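Terminal oxygenase component of carbazole 1,9a-dioxygenase (Nocardioides aromaticivorans, PDB 3GCF) is the terminal oxygenase component of carbazole 1,9a-dioxygenase, probably using electrons passed through its Rieske [2Fe-2S] cluster to dihydroxylate carbazole at a mononuclear iron. Local coordinates at residues 279-284 with 323-328; 304-309 with 315-320; 346-349 with 353-356. All blocks are in the same frame, centred on the assembly; numbering follows the deposited sequence.

Contact 1 (279-284 with 323-328); sequences FPDPTL and ERWRDD
Asp281, whose carboxylate leans against the indole of Trp325, has OD2 gripped by two donors from one residue. The hydroxyl OG1 of Thr283 donates to Asp281 OD2 at 2.7 Å, on the anti side of the carboxylate, while the backbone N of Thr283 reaches Asp281 OD2 at 3.1 Å from above the opposite face of that plane in a nearly straight bond. With CG anti to the backbone N (chi1 -174°), Asp281 brings its acid group obliquely against the six-membered end of the indole, Asp281 CG 3.5 Å from Trp325 CH2 and the two planes 43° apart. The other oxygen, OD1, is taken up by Lys260 and Asn202, so that both ends of the carboxylate are satisfied and its negative charge has a cationic mate.

Leu284 supplies the apolar half of the contact. Its CD1 methyl sits over one face of the indole, 3.6 Å from the centroid of the five-membered ring of Trp325 and 14° off the ring normal, a CH-pi contact. On the reverse face of the indole, CD of Arg324 lies more loosely toward the rim. The indole is further fixed in rotation by Glu320, five residues earlier on the same helix, which accepts from Trp325 NE1.

The loop keeps its shape by backbone bonds as well, Leu284 N donating to Asp281 O at 2.9 Å. The result is an Asx turn built into a type I beta turn, linking strands 273-277 and 285-292 and lying against the long helix 311-331, which packs beside the antiparallel sheet of a catalytic domain from the Bet v 1-like clan.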
loop_
_atom_site.group_PDB
_atom_site.type_symbol
_atom_site.label_atom_id
_atom_site.label_comp_id
_atom_site.label_asym_id
_atom_site.label_seq_id
_atom_site.Cartn_x
_atom_site.Cartn_y
_atom_site.Cartn_z
ATOM N N PHE A 279 39.135 6.097 -3.834
ATOM C CA PHE A 279 38.116 6.277 -2.807
ATOM C C PHE A 279 37.736 4.901 -2.282
ATOM O O PHE A 279 37.757 3.931 -3.034
ATOM C CB PHE A 279 36.881 6.950 -3.410
ATOM C CG PHE A 279 35.986 7.595 -2.396
ATOM C CD1 PHE A 279 36.271 8.869 -1.911
ATOM C CD2 PHE A 279 34.881 6.911 -1.888
ATOM C CE1 PHE A 279 35.466 9.455 -0.926
ATOM C CE2 PHE A 279 34.072 7.485 -0.904
ATOM C CZ PHE A 279 34.363 8.758 -0.421
ATOM N N PRO A 280 37.375 4.792 -0.989
ATOM C CA PRO A 280 37.291 5.849 0.032
ATOM C C PRO A 280 38.632 6.151 0.695
ATOM O O PRO A 280 38.700 6.871 1.696
ATOM C CB PRO A 280 36.280 5.282 1.022
ATOM C CG PRO A 280 36.599 3.816 0.993
ATOM C CD PRO A 280 36.783 3.536 -0.490
ATOM N N ASP A 281 39.697 5.594 0.127
ATOM C CA ASP A 281 41.051 5.784 0.642
ATOM C C ASP A 281 41.997 5.872 -0.557
ATOM O O ASP A 281 41.688 5.362 -1.637
ATOM C CB ASP A 281 41.440 4.588 1.522
ATOM C CG ASP A 281 42.775 4.776 2.219
ATOM O OD1 ASP A 281 42.818 5.498 3.241
ATOM O OD2 ASP A 281 43.786 4.210 1.742
ATOM N N PRO A 282 43.156 6.528 -0.395
ATOM C CA PRO A 282 44.091 6.628 -1.522
ATOM C C PRO A 282 44.472 5.262 -2.108
ATOM O O PRO A 282 44.726 5.144 -3.304
ATOM C CB PRO A 282 45.298 7.341 -0.910
ATOM C CG PRO A 282 44.664 8.245 0.103
ATOM C CD PRO A 282 43.622 7.335 0.748
ATOM N N THR A 283 44.505 4.236 -1.260
ATOM C CA THR A 283 44.880 2.889 -1.697
ATOM C C THR A 283 43.734 2.085 -2.301
ATOM O O THR A 283 43.876 0.884 -2.535
ATOM C CB THR A 283 45.423 2.053 -0.531
ATOM O OG1 THR A 283 44.383 1.870 0.437
ATOM C CG2 THR A 283 46.614 2.746 0.131
ATOM N N LEU A 284 42.607 2.733 -2.566
ATOM C CA LEU A 284 41.459 2.018 -3.110
ATOM C C LEU A 284 40.720 2.764 -4.208
ATOM O O LEU A 284 40.827 3.983 -4.334
ATOM C CB LEU A 284 40.454 1.727 -1.987
ATOM C CG LEU A 284 40.897 0.872 -0.799
ATOM C CD1 LEU A 284 39.842 0.941 0.296
ATOM C CD2 LEU A 284 41.116 -0.563 -1.255
ATOM N N GLU A 323 36.974 -5.194 9.000
ATOM C CA GLU A 323 37.196 -4.388 10.190
ATOM C C GLU A 323 37.068 -2.885 9.995
ATOM O O GLU A 323 36.878 -2.157 10.972
ATOM C CB GLU A 323 38.596 -4.671 10.760
ATOM C CG GLU A 323 38.894 -6.138 11.019
ATOM C CD GLU A 323 40.268 -6.355 11.621
ATOM O OE1 GLU A 323 41.124 -5.451 11.510
ATOM O OE2 GLU A 323 40.501 -7.432 12.200
ATOM N N ARG A 324 37.166 -2.412 8.756
ATOM C CA ARG A 324 37.130 -0.975 8.529
ATOM C C ARG A 324 36.382 -0.417 7.312
ATOM O O ARG A 324 35.374 0.278 7.457
ATOM C CB ARG A 324 38.577 -0.454 8.500
ATOM C CG ARG A 324 38.692 1.058 8.542
ATOM C CD ARG A 324 40.130 1.540 8.428
ATOM N NE ARG A 324 40.196 2.991 8.591
ATOM C CZ ARG A 324 41.176 3.759 8.127
ATOM N NH1 ARG A 324 42.192 3.222 7.459
ATOM N NH2 ARG A 324 41.138 5.072 8.326
ATOM N N TRP A 325 36.894 -0.696 6.118
ATOM C CA TRP A 325 36.307 -0.166 4.890
ATOM C C TRP A 325 34.787 -0.313 4.749
ATOM O O TRP A 325 34.083 0.660 4.471
ATOM C CB TRP A 325 36.976 -0.804 3.667
ATOM C CG TRP A 325 38.493 -0.726 3.626
ATOM C CD1 TRP A 325 39.347 -1.747 3.319
ATOM C CD2 TRP A 325 39.319 0.427 3.859
ATOM N NE1 TRP A 325 40.648 -1.307 3.348
ATOM C CE2 TRP A 325 40.663 0.022 3.675
ATOM C CE3 TRP A 325 39.057 1.759 4.202
ATOM C CZ2 TRP A 325 41.744 0.904 3.826
ATOM C CZ3 TRP A 325 40.131 2.637 4.352
ATOM C CH2 TRP A 325 41.458 2.204 4.164
ATOM N N ARG A 326 34.276 -1.520 4.945
ATOM C CA ARG A 326 32.849 -1.755 4.780
ATOM C C ARG A 326 31.927 -0.905 5.640
ATOM O O ARG A 326 31.081 -0.176 5.121
ATOM C CB ARG A 326 32.509 -3.230 5.011
ATOM C CG ARG A 326 31.070 -3.583 4.621
ATOM C CD ARG A 326 30.689 -4.964 5.125
ATOM N NE ARG A 326 30.766 -5.014 6.578
ATOM C CZ ARG A 326 31.217 -6.055 7.268
ATOM N NH1 ARG A 326 31.632 -7.141 6.634
ATOM N NH2 ARG A 326 31.275 -5.996 8.592
ATOM N N ASP A 327 32.079 -0.995 6.954
ATOM C CA ASP A 327 31.202 -0.243 7.832
ATOM C C ASP A 327 31.556 1.225 8.013
ATOM O O ASP A 327 30.658 2.061 8.110
ATOM C CB ASP A 327 31.095 -0.955 9.187
ATOM C CG ASP A 327 30.574 -2.378 9.043
ATOM O OD1 ASP A 327 29.889 -2.653 8.031
ATOM O OD2 ASP A 327 30.836 -3.218 9.928
ATOM N N ASP A 328 32.847 1.548 8.038
ATOM C CA ASP A 328 33.265 2.940 8.214
ATOM C C ASP A 328 33.045 3.786 6.965
ATOM O O ASP A 328 32.783 4.984 7.064
ATOM C CB ASP A 328 34.742 3.029 8.615
ATOM C CG ASP A 328 35.003 2.538 10.030
ATOM O OD1 ASP A 328 34.027 2.313 10.780
ATOM O OD2 ASP A 328 36.194 2.387 10.395
#

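Contact 2 (304-309 with 315-320); sequences LQRKVE and KTFEVE
A single carboxylate oxygen of Glu320, OE2, sits at the edge of the Arg306 guanidinium, near its plane and between the two terminal nitrogens. NH2 of Arg306 approaches Glu320 OE2 at 2.6 Å and NH1 of Arg306 approaches the same OE2 at 2.8 Å. Both hydrogen bonds are bent and weak. The pair is therefore mainly a salt bridge, in which one oxygen serves both nitrogens while the carboxylate stands almost perpendicular to the guanidinium, at 81°. OE2 also holds the indole N-H of Trp325, and Arg306 NH2 has a further partner in Thr283 OG1. These extra bonds probably help to stabilise the ionised forms of both charged residues.

The strand backbone puts Arg306 CB 3.5 Å above the centre of the Phe317 ring, a CH-pi contact. From there a chi1 of 164°, followed by bends at chi2 and chi3, folds the guanidinium back over the ring rim, CD1 of Phe317 beneath one of its faces, and toward Glu320. At the edge of the same ring, Leu304 O lies 3.6 Å from Phe317 CZ. Leu304 CB packs on Phe317 CZ at 4.1 Å.

Backbone bonds tie the strand to both neighbours, Arg306 to His165 and Gln305 to Ile285. Gln305 leaves the strand at CB on the side away from the helix, and its amide bonds to Tyr287, Gly158 and Thr164. After a short connection the chain runs back along the strand, the axes of segments 304-307 and 315-320 being 9.8 Å apart and roughly antiparallel. This is a helix packed on the face of an antiparallel sheet, as in the Bet v 1-like catalytic domain of this family.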
loop_
_atom_site.group_PDB
_atom_site.type_symbol
_atom_site.label_atom_id
_atom_site.label_comp_id
_atom_site.label_asym_id
_atom_site.label_seq_id
_atom_site.Cartn_x
_atom_site.Cartn_y
_atom_site.Cartn_z
ATOM N N LEU A 304 34.922 -2.268 -3.768
ATOM C CA LEU A 304 36.221 -1.652 -3.556
ATOM C C LEU A 304 37.324 -2.483 -4.199
ATOM O O LEU A 304 37.349 -3.706 -4.073
ATOM C CB LEU A 304 36.474 -1.489 -2.055
ATOM C CG LEU A 304 35.435 -0.619 -1.330
ATOM C CD1 LEU A 304 35.859 -0.421 0.117
ATOM C CD2 LEU A 304 35.295 0.729 -2.027
ATOM N N GLN A 305 38.230 -1.804 -4.896
ATOM C CA GLN A 305 39.332 -2.457 -5.590
ATOM C C GLN A 305 40.690 -2.081 -5.013
ATOM O O GLN A 305 41.036 -0.905 -4.912
ATOM C CB GLN A 305 39.296 -2.094 -7.071
ATOM C CG GLN A 305 40.471 -2.616 -7.885
ATOM C CD GLN A 305 40.350 -2.237 -9.348
ATOM O OE1 GLN A 305 40.195 -1.064 -9.678
ATOM N NE2 GLN A 305 40.411 -3.225 -10.229
ATOM N N ARG A 306 41.458 -3.101 -4.653
ATOM C CA ARG A 306 42.782 -2.919 -4.083
ATOM C C ARG A 306 43.834 -3.654 -4.915
ATOM O O ARG A 306 43.644 -4.808 -5.292
ATOM C CB ARG A 306 42.790 -3.458 -2.651
ATOM C CG ARG A 306 44.173 -3.684 -2.057
ATOM C CD ARG A 306 44.946 -2.389 -1.928
ATOM N NE ARG A 306 44.385 -1.494 -0.921
ATOM C CZ ARG A 306 44.408 -1.731 0.389
ATOM N NH1 ARG A 306 44.963 -2.843 0.848
ATOM N NH2 ARG A 306 43.899 -0.847 1.242
ATOM N N LYS A 307 44.940 -2.982 -5.206
ATOM C CA LYS A 307 46.017 -3.610 -5.966
ATOM C C LYS A 307 46.710 -4.585 -5.013
ATOM O O LYS A 307 46.976 -4.244 -3.859
ATOM C CB LYS A 307 47.008 -2.547 -6.457
ATOM C CG LYS A 307 48.044 -3.065 -7.448
ATOM C CD LYS A 307 48.911 -1.938 -7.998
ATOM C CE LYS A 307 49.934 -2.470 -8.997
ATOM N NZ LYS A 307 50.809 -1.399 -9.567
ATOM N N VAL A 308 46.981 -5.798 -5.483
ATOM C CA VAL A 308 47.633 -6.808 -4.654
ATOM C C VAL A 308 48.779 -7.495 -5.393
ATOM O O VAL A 308 48.778 -7.581 -6.618
ATOM C CB VAL A 308 46.634 -7.894 -4.197
ATOM C CG1 VAL A 308 45.534 -7.272 -3.359
ATOM C CG2 VAL A 308 46.048 -8.607 -5.409
ATOM N N GLU A 309 49.753 -7.990 -4.635
ATOM C CA GLU A 309 50.910 -8.664 -5.213
ATOM C C GLU A 309 50.931 -10.157 -4.911
ATOM O O GLU A 309 51.740 -10.894 -5.473
ATOM C CB GLU A 309 52.203 -8.025 -4.698
ATOM C CG GLU A 309 52.606 -6.747 -5.422
ATOM C CD GLU A 309 51.472 -5.746 -5.532
ATOM O OE1 GLU A 309 50.853 -5.431 -4.490
ATOM O OE2 GLU A 309 51.200 -5.274 -6.662
ATOM N N LYS A 315 44.600 -11.256 1.670
ATOM C CA LYS A 315 44.158 -11.488 3.041
ATOM C C LYS A 315 44.113 -10.209 3.858
ATOM O O LYS A 315 43.178 -9.991 4.624
ATOM C CB LYS A 315 45.065 -12.512 3.732
ATOM C CG LYS A 315 44.495 -13.915 3.711
ATOM C CD LYS A 315 44.036 -14.288 2.306
ATOM C CE LYS A 315 42.990 -15.387 2.332
ATOM N NZ LYS A 315 42.378 -15.571 0.983
ATOM N N THR A 316 45.123 -9.365 3.694
ATOM C CA THR A 316 45.183 -8.106 4.421
ATOM C C THR A 316 44.012 -7.218 4.006
ATOM O O THR A 316 43.412 -6.552 4.844
ATOM C CB THR A 316 46.518 -7.384 4.150
ATOM O OG1 THR A 316 47.593 -8.190 4.647
ATOM C CG2 THR A 316 46.555 -6.022 4.834
ATOM N N PHE A 317 43.685 -7.219 2.714
ATOM C CA PHE A 317 42.570 -6.422 2.208
ATOM C C PHE A 317 41.251 -6.947 2.776
ATOM O O PHE A 317 40.439 -6.182 3.298
ATOM C CB PHE A 317 42.543 -6.465 0.675
ATOM C CG PHE A 317 41.407 -5.682 0.057
ATOM C CD1 PHE A 317 40.982 -4.475 0.611
ATOM C CD2 PHE A 317 40.784 -6.142 -1.102
ATOM C CE1 PHE A 317 39.949 -3.739 0.019
ATOM C CE2 PHE A 317 39.758 -5.422 -1.701
ATOM C CZ PHE A 317 39.337 -4.214 -1.140
ATOM N N GLU A 318 41.043 -8.256 2.687
ATOM C CA GLU A 318 39.820 -8.850 3.204
ATOM C C GLU A 318 39.634 -8.522 4.683
ATOM O O GLU A 318 38.518 -8.259 5.125
ATOM C CB GLU A 318 39.832 -10.364 2.994
ATOM C CG GLU A 318 40.061 -10.760 1.550
ATOM C CD GLU A 318 40.069 -12.260 1.338
ATOM O OE1 GLU A 318 40.711 -12.972 2.140
ATOM O OE2 GLU A 318 39.443 -12.724 0.359
ATOM N N VAL A 319 40.725 -8.528 5.445
ATOM C CA VAL A 319 40.648 -8.210 6.871
ATOM C C VAL A 319 40.273 -6.747 7.116
ATOM O O VAL A 319 39.401 -6.464 7.937
ATOM C CB VAL A 319 41.980 -8.518 7.601
ATOM C CG1 VAL A 319 41.936 -7.970 9.031
ATOM C CG2 VAL A 319 42.214 -10.031 7.634
ATOM N N GLU A 320 40.917 -5.811 6.421
ATOM C CA GLU A 320 40.564 -4.412 6.638
ATOM C C GLU A 320 39.180 -4.076 6.086
ATOM O O GLU A 320 38.528 -3.149 6.567
ATOM C CB GLU A 320 41.627 -3.458 6.071
ATOM C CG GLU A 320 42.245 -3.860 4.756
ATOM C CD GLU A 320 43.311 -2.873 4.296
ATOM O OE1 GLU A 320 44.162 -2.477 5.129
ATOM O OE2 GLU A 320 43.298 -2.501 3.101
#

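Contact 3 (346-349 with 353-356)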
loop_
_atom_site.group_PDB
_atom_site.type_symbol
_atom_site.label_atom_id
_atom_site.label_comp_id
_atom_site.label_asym_id
_atom_site.label_seq_id
_atom_site.Cartn_x
_atom_site.Cartn_y
_atom_site.Cartn_z
ATOM N N GLU A 346 9.785 10.875 -5.734
ATOM C CA GLU A 346 8.482 11.451 -6.056
ATOM C C GLU A 346 8.561 12.490 -7.173
ATOM O O GLU A 346 7.811 12.425 -8.153
ATOM C CB GLU A 346 7.847 12.098 -4.822
ATOM C CG GLU A 346 6.498 12.746 -5.126
ATOM C CD GLU A 346 5.942 13.545 -3.957
ATOM O OE1 GLU A 346 5.536 12.932 -2.941
ATOM O OE2 GLU A 346 5.914 14.793 -4.055
ATOM N N PHE A 347 9.464 13.452 -7.015
ATOM C CA PHE A 347 9.635 14.513 -8.002
ATOM C C PHE A 347 9.866 13.960 -9.406
ATOM O O PHE A 347 9.124 14.275 -10.339
ATOM C CB PHE A 347 10.811 15.411 -7.597
ATOM C CG PHE A 347 11.063 16.558 -8.543
ATOM C CD1 PHE A 347 10.074 17.503 -8.798
ATOM C CD2 PHE A 347 12.308 16.716 -9.145
ATOM C CE1 PHE A 347 10.319 18.595 -9.640
ATOM C CE2 PHE A 347 12.569 17.806 -9.990
ATOM C CZ PHE A 347 11.570 18.746 -10.235
ATOM N N TYR A 348 10.902 13.139 -9.549
ATOM C CA TYR A 348 11.251 12.553 -10.842
ATOM C C TYR A 348 10.350 11.398 -11.263
ATOM O O TYR A 348 10.013 11.266 -12.439
ATOM C CB TYR A 348 12.708 12.069 -10.821
ATOM C CG TYR A 348 13.722 13.187 -10.929
ATOM C CD1 TYR A 348 14.061 13.729 -12.174
ATOM C CD2 TYR A 348 14.318 13.730 -9.785
ATOM C CE1 TYR A 348 14.969 14.784 -12.278
ATOM C CE2 TYR A 348 15.222 14.786 -9.877
ATOM C CZ TYR A 348 15.543 15.306 -11.126
ATOM O OH TYR A 348 16.427 16.350 -11.221
ATOM N N GLY A 349 9.957 10.567 -10.304
ATOM C CA GLY A 349 9.133 9.421 -10.629
ATOM C C GLY A 349 7.651 9.672 -10.820
ATOM O O GLY A 349 7.012 8.986 -11.611
ATOM N N GLY A 353 9.726 15.318 -12.922
ATOM C CA GLY A 353 10.897 16.100 -12.588
ATOM C C GLY A 353 11.891 16.204 -13.730
ATOM O O GLY A 353 12.662 17.160 -13.788
ATOM N N TRP A 354 11.883 15.236 -14.645
ATOM C CA TRP A 354 12.821 15.269 -15.765
ATOM C C TRP A 354 12.666 16.530 -16.597
ATOM O O TRP A 354 13.629 16.993 -17.204
ATOM C CB TRP A 354 12.658 14.036 -16.661
ATOM C CG TRP A 354 12.954 12.756 -15.943
ATOM C CD1 TRP A 354 12.051 11.811 -15.550
ATOM C CD2 TRP A 354 14.230 12.316 -15.464
ATOM N NE1 TRP A 354 12.685 10.813 -14.849
ATOM C CE2 TRP A 354 14.023 11.097 -14.780
ATOM C CE3 TRP A 354 15.530 12.834 -15.541
ATOM C CZ2 TRP A 354 15.066 10.387 -14.177
ATOM C CZ3 TRP A 354 16.569 12.127 -14.939
ATOM C CH2 TRP A 354 16.327 10.916 -14.266
ATOM N N SER A 355 11.465 17.101 -16.628
ATOM C CA SER A 355 11.277 18.321 -17.401
ATOM C C SER A 355 11.145 19.570 -16.534
ATOM O O SER A 355 11.151 20.682 -17.053
ATOM C CB SER A 355 10.056 18.200 -18.322
ATOM O OG SER A 355 8.855 18.142 -17.579
ATOM N N LYS A 356 11.046 19.398 -15.219
ATOM C CA LYS A 356 10.905 20.542 -14.321
ATOM C C LYS A 356 12.184 20.924 -13.574
ATOM O O LYS A 356 12.299 22.036 -13.063
ATOM C CB LYS A 356 9.793 20.277 -13.307
ATOM C CG LYS A 356 8.412 20.086 -13.913
ATOM C CD LYS A 356 7.429 19.648 -12.835
ATOM C CE LYS A 356 6.038 19.387 -13.395
ATOM N NZ LYS A 356 5.123 18.826 -12.353
HETATM O O HOH W 1 10.190 9.142 -14.444
#
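The backbone of Gly353 turns back onto the end of helix 335-350, its N donating to Phe347 O at 2.8 Å in a bent bond that meets the carbonyl from above its plane. A chi1 of -179° swings the Phe347 ring away from its own N and over the glycine, and Gly353 CA lies 3.6 Å from the centroid of the Phe347 ring in a CH-pi contact; CB of Lys356 touches CZ of the same ring. Tyr348 points the CD1 edge of its ring at the face of Trp354 in an edge-to-face pair, the ring centroids of Tyr348 and Trp354 4.7 Å apart and the planes at 59°. A water accepts from Trp354 NE1 and donates to Tyr348 O, satisfying both. A leucine in place of Trp354 would probably leave the edge of Tyr348 without its aromatic face and the water without the indole N-H that it accepts from. Beyond the pair, Tyr348 OH bonds to Glu357. Trp354 and Tyr348 also pack on helix 177-184, and Arg78 of the second subunit, a [2Fe-2S] pocket residue, packs on Phe347 and Tyr348, so the corner between helix 335-350 and the weakly bonded helical turn 353-356 lies at a subunit boundary.

In the fold
Contacts 1 and 2 form one continuous patch, their centres 10 Å apart, and both bring helix 311-331 against the large antiparallel sheet or its connections. Contact 1 is buried, contact 2 only partly so, at the end of its strand. In both, charged groups mix with an aromatic side chain of the helix, and probable hydrogen bonds, Thr283 with Arg306 and Trp325 with Glu320, join the two. Contact 3 stands apart, about 34 Å from contact 1 and 40 Å from contact 2 between centres. Largely buried, it holds the next helix, 335-350, to the helical turn 353-356, and relies on aromatic packing at a helix corner, one backbone bond and a water. It alone of the three touches another subunit.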